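Local coordinates for protein homospermidine synthase (Legionella pneumophila subsp. pneumophila str. Philadelphia 1, PDB 2PH5) that binds nicotinamide-adenine-dinucleotide and probably makes the polyamine homospermidine, at residues I232-G244 against C263-M275. Residues are numbered along the deposited sequence; the frame is centred on the assembly and turned at random.
Sequences ILEGLQPAEIGWG and CAIYLSRPSAGVM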
ATOM      1  N   ILE A 232      -0.686  14.521   2.903  1.00 22.59           N
ATOM      2  CA  ILE A 232       0.721  14.359   3.238  1.00 23.88           C
ATOM      3  C   ILE A 232       1.055  15.000   4.589  1.00 24.20           C
ATOM      4  O   ILE A 232       1.627  14.350   5.472  1.00 23.13           O
ATOM      5  CB  ILE A 232       1.607  14.991   2.152  1.00 24.38           C
ATOM      6  CG1 ILE A 232       1.426  14.227   0.841  1.00 26.05           C
ATOM      7  CG2 ILE A 232       3.069  15.001   2.596  1.00 22.35           C
ATOM      8  CD1 ILE A 232       2.175  14.826  -0.322  1.00 28.90           C
ATOM      9  N   LEU A 233       0.693  16.272   4.737  1.00 24.67           N
ATOM     10  CA  LEU A 233       0.954  17.011   5.969  1.00 26.71           C
ATOM     11  C   LEU A 233       0.330  16.287   7.174  1.00 26.74           C
ATOM     12  O   LEU A 233       0.993  16.076   8.188  1.00 28.17           O
ATOM     13  CB  LEU A 233       0.406  18.443   5.865  1.00 27.70           C
ATOM     14  CG  LEU A 233       0.975  19.444   6.879  1.00 32.50           C
ATOM     15  CD1 LEU A 233       2.394  19.820   6.440  1.00 34.28           C
ATOM     16  CD2 LEU A 233       0.107  20.698   6.965  1.00 31.68           C
ATOM     17  N   GLU A 234      -0.937  15.902   7.062  1.00 25.65           N
ATOM     18  CA  GLU A 234      -1.601  15.187   8.148  1.00 26.65           C
ATOM     19  C   GLU A 234      -0.887  13.880   8.491  1.00 26.49           C
ATOM     20  O   GLU A 234      -0.682  13.564   9.666  1.00 26.12           O
ATOM     21  CB  GLU A 234      -3.056  14.903   7.783  1.00 26.96           C
ATOM     22  CG  GLU A 234      -3.966  16.096   8.001  1.00 29.46           C
ATOM     23  CD  GLU A 234      -5.256  16.020   7.197  1.00 32.30           C
ATOM     24  OE1 GLU A 234      -5.759  14.892   6.961  1.00 24.23           O
ATOM     25  OE2 GLU A 234      -5.767  17.108   6.813  1.00 36.12           O
ATOM     26  N   GLY A 235      -0.492  13.134   7.465  1.00 25.76           N
ATOM     27  CA  GLY A 235       0.195  11.878   7.701  1.00 26.87           C
ATOM     28  C   GLY A 235       1.593  12.046   8.278  1.00 28.50           C
ATOM     29  O   GLY A 235       2.151  11.114   8.862  1.00 29.21           O
ATOM     30  N   LEU A 236       2.172  13.230   8.122  1.00 27.42           N
ATOM     31  CA  LEU A 236       3.513  13.474   8.638  1.00 28.17           C
ATOM     32  C   LEU A 236       3.508  13.770  10.137  1.00 27.47           C
ATOM     33  O   LEU A 236       4.470  13.460  10.834  1.00 26.70           O
ATOM     34  CB  LEU A 236       4.171  14.631   7.877  1.00 28.83           C
ATOM     35  CG  LEU A 236       5.350  14.305   6.944  1.00 31.53           C
ATOM     36  CD1 LEU A 236       4.977  13.217   5.966  1.00 30.29           C
ATOM     37  CD2 LEU A 236       5.772  15.572   6.201  1.00 30.42           C
ATOM     38  N   GLN A 237       2.426  14.361  10.633  1.00 27.52           N
ATOM     39  CA  GLN A 237       2.326  14.696  12.051  1.00 29.96           C
ATOM     40  C   GLN A 237       2.086  13.474  12.924  1.00 28.21           C
ATOM     41  O   GLN A 237       1.578  12.454  12.467  1.00 28.29           O
ATOM     42  CB  GLN A 237       1.196  15.699  12.285  1.00 34.07           C
ATOM     43  CG  GLN A 237       1.365  17.006  11.534  1.00 39.24           C
ATOM     44  CD  GLN A 237       0.136  17.884  11.642  1.00 44.69           C
ATOM     45  OE1 GLN A 237      -0.993  17.428  11.408  1.00 45.53           O
ATOM     46  NE2 GLN A 237       0.341  19.155  11.993  1.00 46.59           N
ATOM     47  N   PRO A 238       2.449  13.567  14.207  1.00 27.72           N
ATOM     48  CA  PRO A 238       2.254  12.439  15.123  1.00 26.54           C
ATOM     49  C   PRO A 238       0.785  12.125  15.418  1.00 26.00           C
ATOM     50  O   PRO A 238      -0.044  13.028  15.513  1.00 25.41           O
ATOM     51  CB  PRO A 238       3.021  12.877  16.367  1.00 27.42           C
ATOM     52  CG  PRO A 238       2.884  14.375  16.342  1.00 26.97           C
ATOM     53  CD  PRO A 238       3.115  14.698  14.883  1.00 26.62           C
ATOM     54  N   ALA A 239       0.473  10.838  15.566  1.00 26.54           N
ATOM     55  CA  ALA A 239      -0.893  10.397  15.853  1.00 25.98           C
ATOM     56  C   ALA A 239      -1.516  11.150  17.036  1.00 26.10           C
ATOM     57  O   ALA A 239      -0.929  11.212  18.120  1.00 25.99           O
ATOM     58  CB  ALA A 239      -0.903   8.892  16.129  1.00 26.07           C
ATOM     59  N   GLU A 240      -2.702  11.725  16.809  1.00 26.70           N
ATOM     60  CA  GLU A 240      -3.438  12.475  17.834  1.00 26.40           C
ATOM     61  C   GLU A 240      -4.699  11.711  18.224  1.00 25.21           C
ATOM     62  O   GLU A 240      -5.491  11.328  17.361  1.00 25.19           O
ATOM     63  CB  GLU A 240      -3.820  13.866  17.321  1.00 29.34           C
ATOM     64  CG  GLU A 240      -4.393  14.781  18.399  1.00 34.46           C
ATOM     65  CD  GLU A 240      -4.791  16.141  17.858  1.00 38.67           C
ATOM     66  OE1 GLU A 240      -3.899  16.898  17.418  1.00 42.75           O
ATOM     67  OE2 GLU A 240      -5.996  16.455  17.867  1.00 42.08           O
ATOM     68  N   ILE A 241      -4.897  11.508  19.525  1.00 24.08           N
ATOM     69  CA  ILE A 241      -6.038  10.734  20.004  1.00 22.96           C
ATOM     70  C   ILE A 241      -6.740  11.279  21.250  1.00 22.89           C
ATOM     71  O   ILE A 241      -6.091  11.640  22.231  1.00 22.05           O
ATOM     72  CB  ILE A 241      -5.588   9.294  20.321  1.00 22.36           C
ATOM     73  CG1 ILE A 241      -4.739   8.741  19.176  1.00 21.74           C
ATOM     74  CG2 ILE A 241      -6.796   8.412  20.563  1.00 23.20           C
ATOM     75  CD1 ILE A 241      -4.004   7.463  19.522  1.00 23.45           C
ATOM     76  N   GLY A 242      -8.070  11.329  21.204  1.00 22.56           N
ATOM     77  CA  GLY A 242      -8.833  11.778  22.358  1.00 21.49           C
ATOM     78  C   GLY A 242      -8.873  10.588  23.302  1.00 22.43           C
ATOM     79  O   GLY A 242      -9.443   9.548  22.964  1.00 20.54           O
ATOM     80  N   TRP A 243      -8.262  10.715  24.477  1.00 21.75           N
ATOM     81  CA  TRP A 243      -8.226   9.598  25.415  1.00 22.65           C
ATOM     82  C   TRP A 243      -9.521   9.396  26.198  1.00 23.76           C
ATOM     83  O   TRP A 243      -9.914  10.250  26.987  1.00 24.57           O
ATOM     84  CB  TRP A 243      -7.067   9.760  26.390  1.00 19.86           C
ATOM     85  CG  TRP A 243      -6.494   8.448  26.842  1.00 20.35           C
ATOM     86  CD1 TRP A 243      -6.184   8.085  28.122  1.00 19.53           C
ATOM     87  CD2 TRP A 243      -6.121   7.341  26.011  1.00 18.84           C
ATOM     88  NE1 TRP A 243      -5.639   6.823  28.140  1.00 18.35           N
ATOM     89  CE2 TRP A 243      -5.587   6.344  26.858  1.00 19.68           C
ATOM     90  CE3 TRP A 243      -6.185   7.095  24.631  1.00 18.54           C
ATOM     91  CZ2 TRP A 243      -5.119   5.117  26.371  1.00 20.26           C
ATOM     92  CZ3 TRP A 243      -5.721   5.876  24.148  1.00 20.08           C
ATOM     93  CH2 TRP A 243      -5.194   4.901  25.020  1.00 20.23           C
ATOM     94  N   GLY A 244     -10.174   8.259  25.977  1.00 23.83           N
ATOM     95  CA  GLY A 244     -11.411   7.975  26.676  1.00 25.40           C
ATOM     96  C   GLY A 244     -11.172   7.472  28.086  1.00 26.54           C
ATOM     97  O   GLY A 244     -10.156   6.834  28.357  1.00 28.34           O
ATOM     98  N   CYS A 263      -7.296  16.357  27.184  1.00 46.53           N
ATOM     99  CA  CYS A 263      -7.981  15.187  26.634  1.00 42.74           C
ATOM    100  C   CYS A 263      -7.183  14.412  25.586  1.00 41.35           C
ATOM    101  O   CYS A 263      -7.480  13.245  25.326  1.00 40.14           O
ATOM    102  CB  CYS A 263      -9.289  15.618  25.985  1.00 41.66           C
ATOM    103  SG  CYS A 263      -9.025  16.529  24.436  1.00 41.31           S
ATOM    104  N   ALA A 264      -6.187  15.053  24.979  1.00 39.47           N
ATOM    105  CA  ALA A 264      -5.404  14.409  23.926  1.00 37.86           C
ATOM    106  C   ALA A 264      -4.158  13.650  24.343  1.00 37.27           C
ATOM    107  O   ALA A 264      -3.473  13.986  25.312  1.00 37.96           O
ATOM    108  CB  ALA A 264      -5.033  15.427  22.852  1.00 37.17           C
ATOM    109  N   ILE A 265      -3.872  12.621  23.564  1.00 34.60           N
ATOM    110  CA  ILE A 265      -2.720  11.782  23.778  1.00 33.03           C
ATOM    111  C   ILE A 265      -2.041  11.712  22.416  1.00 30.26           C
ATOM    112  O   ILE A 265      -2.696  11.812  21.379  1.00 28.23           O
ATOM    113  CB  ILE A 265      -3.164  10.381  24.267  1.00 35.42           C
ATOM    114  CG1 ILE A 265      -1.969   9.442  24.352  1.00 37.91           C
ATOM    115  CG2 ILE A 265      -4.227   9.805  23.337  1.00 37.57           C
ATOM    116  CD1 ILE A 265      -2.367   8.014  24.660  1.00 39.21           C
ATOM    117  N   TYR A 266      -0.723  11.585  22.409  1.00 29.60           N
ATOM    118  CA  TYR A 266      -0.017  11.518  21.144  1.00 28.47           C
ATOM    119  C   TYR A 266       0.828  10.271  21.068  1.00 28.08           C
ATOM    120  O   TYR A 266       1.082   9.616  22.075  1.00 26.26           O
ATOM    121  CB  TYR A 266       0.851  12.766  20.949  1.00 28.53           C
ATOM    122  CG  TYR A 266       0.036  14.035  20.859  1.00 32.11           C
ATOM    123  CD1 TYR A 266      -0.530  14.603  22.001  1.00 33.76           C
ATOM    124  CD2 TYR A 266      -0.240  14.626  19.625  1.00 31.27           C
ATOM    125  CE1 TYR A 266      -1.359  15.718  21.919  1.00 33.16           C
ATOM    126  CE2 TYR A 266      -1.070  15.742  19.534  1.00 31.88           C
ATOM    127  CZ  TYR A 266      -1.626  16.278  20.683  1.00 32.57           C
ATOM    128  OH  TYR A 266      -2.473  17.352  20.592  1.00 33.63           O
ATOM    129  N   LEU A 267       1.233   9.934  19.854  1.00 29.62           N
ATOM    130  CA  LEU A 267       2.062   8.767  19.609  1.00 30.35           C
ATOM    131  C   LEU A 267       3.302   9.256  18.871  1.00 31.83           C
ATOM    132  O   LEU A 267       3.226  10.191  18.076  1.00 30.56           O
ATOM    133  CB  LEU A 267       1.288   7.754  18.763  1.00 28.78           C
ATOM    134  CG  LEU A 267       0.699   6.503  19.432  1.00 29.20           C
ATOM    135  CD1 LEU A 267       0.000   6.843  20.732  1.00 28.24           C
ATOM    136  CD2 LEU A 267      -0.257   5.831  18.460  1.00 25.27           C
ATOM    137  N   SER A 268       4.449   8.645  19.152  1.00 34.89           N
ATOM    138  CA  SER A 268       5.696   9.036  18.498  1.00 38.11           C
ATOM    139  C   SER A 268       5.583   8.915  16.980  1.00 38.20           C
ATOM    140  O   SER A 268       5.704   9.901  16.256  1.00 41.32           O
ATOM    141  CB  SER A 268       6.855   8.161  18.984  1.00 38.44           C
ATOM    142  OG  SER A 268       6.912   8.130  20.399  1.00 39.74           O
ATOM    143  N   ARG A 269       5.345   7.699  16.506  1.00 37.50           N
ATOM    144  CA  ARG A 269       5.216   7.421  15.077  1.00 38.67           C
ATOM    145  C   ARG A 269       4.268   8.385  14.351  1.00 35.92           C
ATOM    146  O   ARG A 269       3.320   8.896  14.947  1.00 37.04           O
ATOM    147  CB  ARG A 269       4.741   5.975  14.903  1.00 41.25           C
ATOM    148  CG  ARG A 269       5.603   4.985  15.674  1.00 47.55           C
ATOM    149  CD  ARG A 269       5.147   3.561  15.493  1.00 52.68           C
ATOM    150  NE  ARG A 269       5.237   3.142  14.101  1.00 56.54           N
ATOM    151  CZ  ARG A 269       4.992   1.906  13.681  1.00 59.87           C
ATOM    152  NH1 ARG A 269       4.642   0.966  14.551  1.00 60.97           N
ATOM    153  NH2 ARG A 269       5.095   1.612  12.392  1.00 61.33           N
ATOM    154  N   PRO A 270       4.533   8.668  13.057  1.00 33.97           N
ATOM    155  CA  PRO A 270       3.687   9.573  12.258  1.00 30.77           C
ATOM    156  C   PRO A 270       2.315   8.922  12.097  1.00 27.31           C
ATOM    157  O   PRO A 270       2.213   7.696  12.045  1.00 24.02           O
ATOM    158  CB  PRO A 270       4.417   9.663  10.918  1.00 32.09           C
ATOM    159  CG  PRO A 270       5.835   9.356  11.259  1.00 34.23           C
ATOM    160  CD  PRO A 270       5.723   8.258  12.294  1.00 33.35           C
ATOM    161  N   SER A 271       1.268   9.738  12.001  1.00 26.37           N
ATOM    162  CA  SER A 271      -0.089   9.211  11.883  1.00 25.70           C
ATOM    163  C   SER A 271      -0.242   8.222  10.720  1.00 24.90           C
ATOM    164  O   SER A 271      -0.957   7.211  10.833  1.00 22.97           O
ATOM    165  CB  SER A 271      -1.105  10.358  11.764  1.00 24.77           C
ATOM    166  OG  SER A 271      -1.012  11.038  10.525  1.00 29.27           O
ATOM    167  N   ALA A 272       0.443   8.502   9.614  1.00 21.61           N
ATOM    168  CA  ALA A 272       0.396   7.625   8.449  1.00 20.53           C
ATOM    169  C   ALA A 272       1.116   6.296   8.729  1.00 19.67           C
ATOM    170  O   ALA A 272       1.092   5.374   7.909  1.00 19.30           O
ATOM    171  CB  ALA A 272       1.035   8.319   7.244  1.00 21.04           C
ATOM    172  N   GLY A 273       1.762   6.202   9.888  1.00 18.37           N
ATOM    173  CA  GLY A 273       2.471   4.985  10.250  1.00 18.58           C
ATOM    174  C   GLY A 273       1.759   4.189  11.337  1.00 19.27           C
ATOM    175  O   GLY A 273       2.313   3.235  11.882  1.00 21.04           O
ATOM    176  N   VAL A 274       0.533   4.596  11.652  1.00 18.76           N
ATOM    177  CA  VAL A 274      -0.288   3.941  12.664  1.00 20.02           C
ATOM    178  C   VAL A 274      -1.602   3.466  12.032  1.00 21.98           C
ATOM    179  O   VAL A 274      -2.317   4.248  11.405  1.00 22.12           O
ATOM    180  CB  VAL A 274      -0.657   4.914  13.816  1.00 19.81           C
ATOM    181  CG1 VAL A 274      -1.305   4.149  14.958  1.00 17.15           C
ATOM    182  CG2 VAL A 274       0.578   5.665  14.300  1.00 18.74           C
HETATM  183  N   MSE A 275      -1.920   2.187  12.191  1.00 23.67           N
HETATM  184  CA  MSE A 275      -3.153   1.636  11.645  1.00 24.52           C
HETATM  185  C   MSE A 275      -4.117   1.313  12.791  1.00 24.58           C
HETATM  186  O   MSE A 275      -3.703   0.918  13.883  1.00 25.32           O
HETATM  187  CB  MSE A 275      -2.858   0.350  10.865  1.00 31.09           C
HETATM  188  CG  MSE A 275      -1.811   0.473   9.772  1.00 36.93           C
HETATM  189 SE   MSE A 275      -2.271   1.770   8.416  1.00 51.78          SE
HETATM  190  CE  MSE A 275      -3.723   0.815   7.548  1.00 41.93           C
TER
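The backbone oxygen of Glu-234, in the last turn of helix 228-236, takes a hydrogen bond from the hydroxyl of Ser-271, OG to O 2.7 Å, and a weak one from Thr-292. A chi1 of 70° sets the Ser-271 hydroxyl between its own N and carbonyl carbon, and it meets the Glu-234 oxygen tilted out of the carbonyl plane. Two more carbonyls at this helix end are bound by the 3-10 turn 271-273: Ala-272 N donates a hydrogen bond to a lone pair of Gly-235 O, in the carbonyl plane (N to O 3.2 Å), and Ser-271 N one to Gln-237 O (2.8 Å). Gly-235 has no side chain where one would run into Ala-272 CB, and its CA comes to 3.2 Å from Ser-271 OG. Strand 238-242, which follows the helix, pairs antiparallel with strand 264-267, which precedes the turn, in a small three-stranded sheet completed by 254-255, within the region matching the saccharopine dehydrogenase C-terminal family. A beta bulge between Pro-238 and Glu-240 shifts the register by two, and segment 263-275 turns a corner at Ser-268 and Arg-269. Beyond the bulge Ile-241 N bonds to Ile-265 O, and Trp-243 N meets Cys-263 O nearly head-on, C=O...N 174°. On one face Glu-240 and Tyr-266 run side by side, carboxylate and ring planes 65° apart, with Glu-240 CG 3.6 Å from Tyr-266 CE2; Tyr-266 also stacks edge-to-face with His-257. On the other face lie Ile-241 and Ile-265. Ile-265, its CG1 turned away from the backbone N, extends CD1 over the six-membered ring of Trp-243, a CH-pi contact 3.9 Å from the centroid. Ala-239 CB rests against Leu-267 CB at 3.6 Å and also touches Val-274 CG2. Pro-238 and Pro-270 pack on Tyr-454 of the second subunit, whose hydroxyl hydrogen-bonds to Leu-236 O.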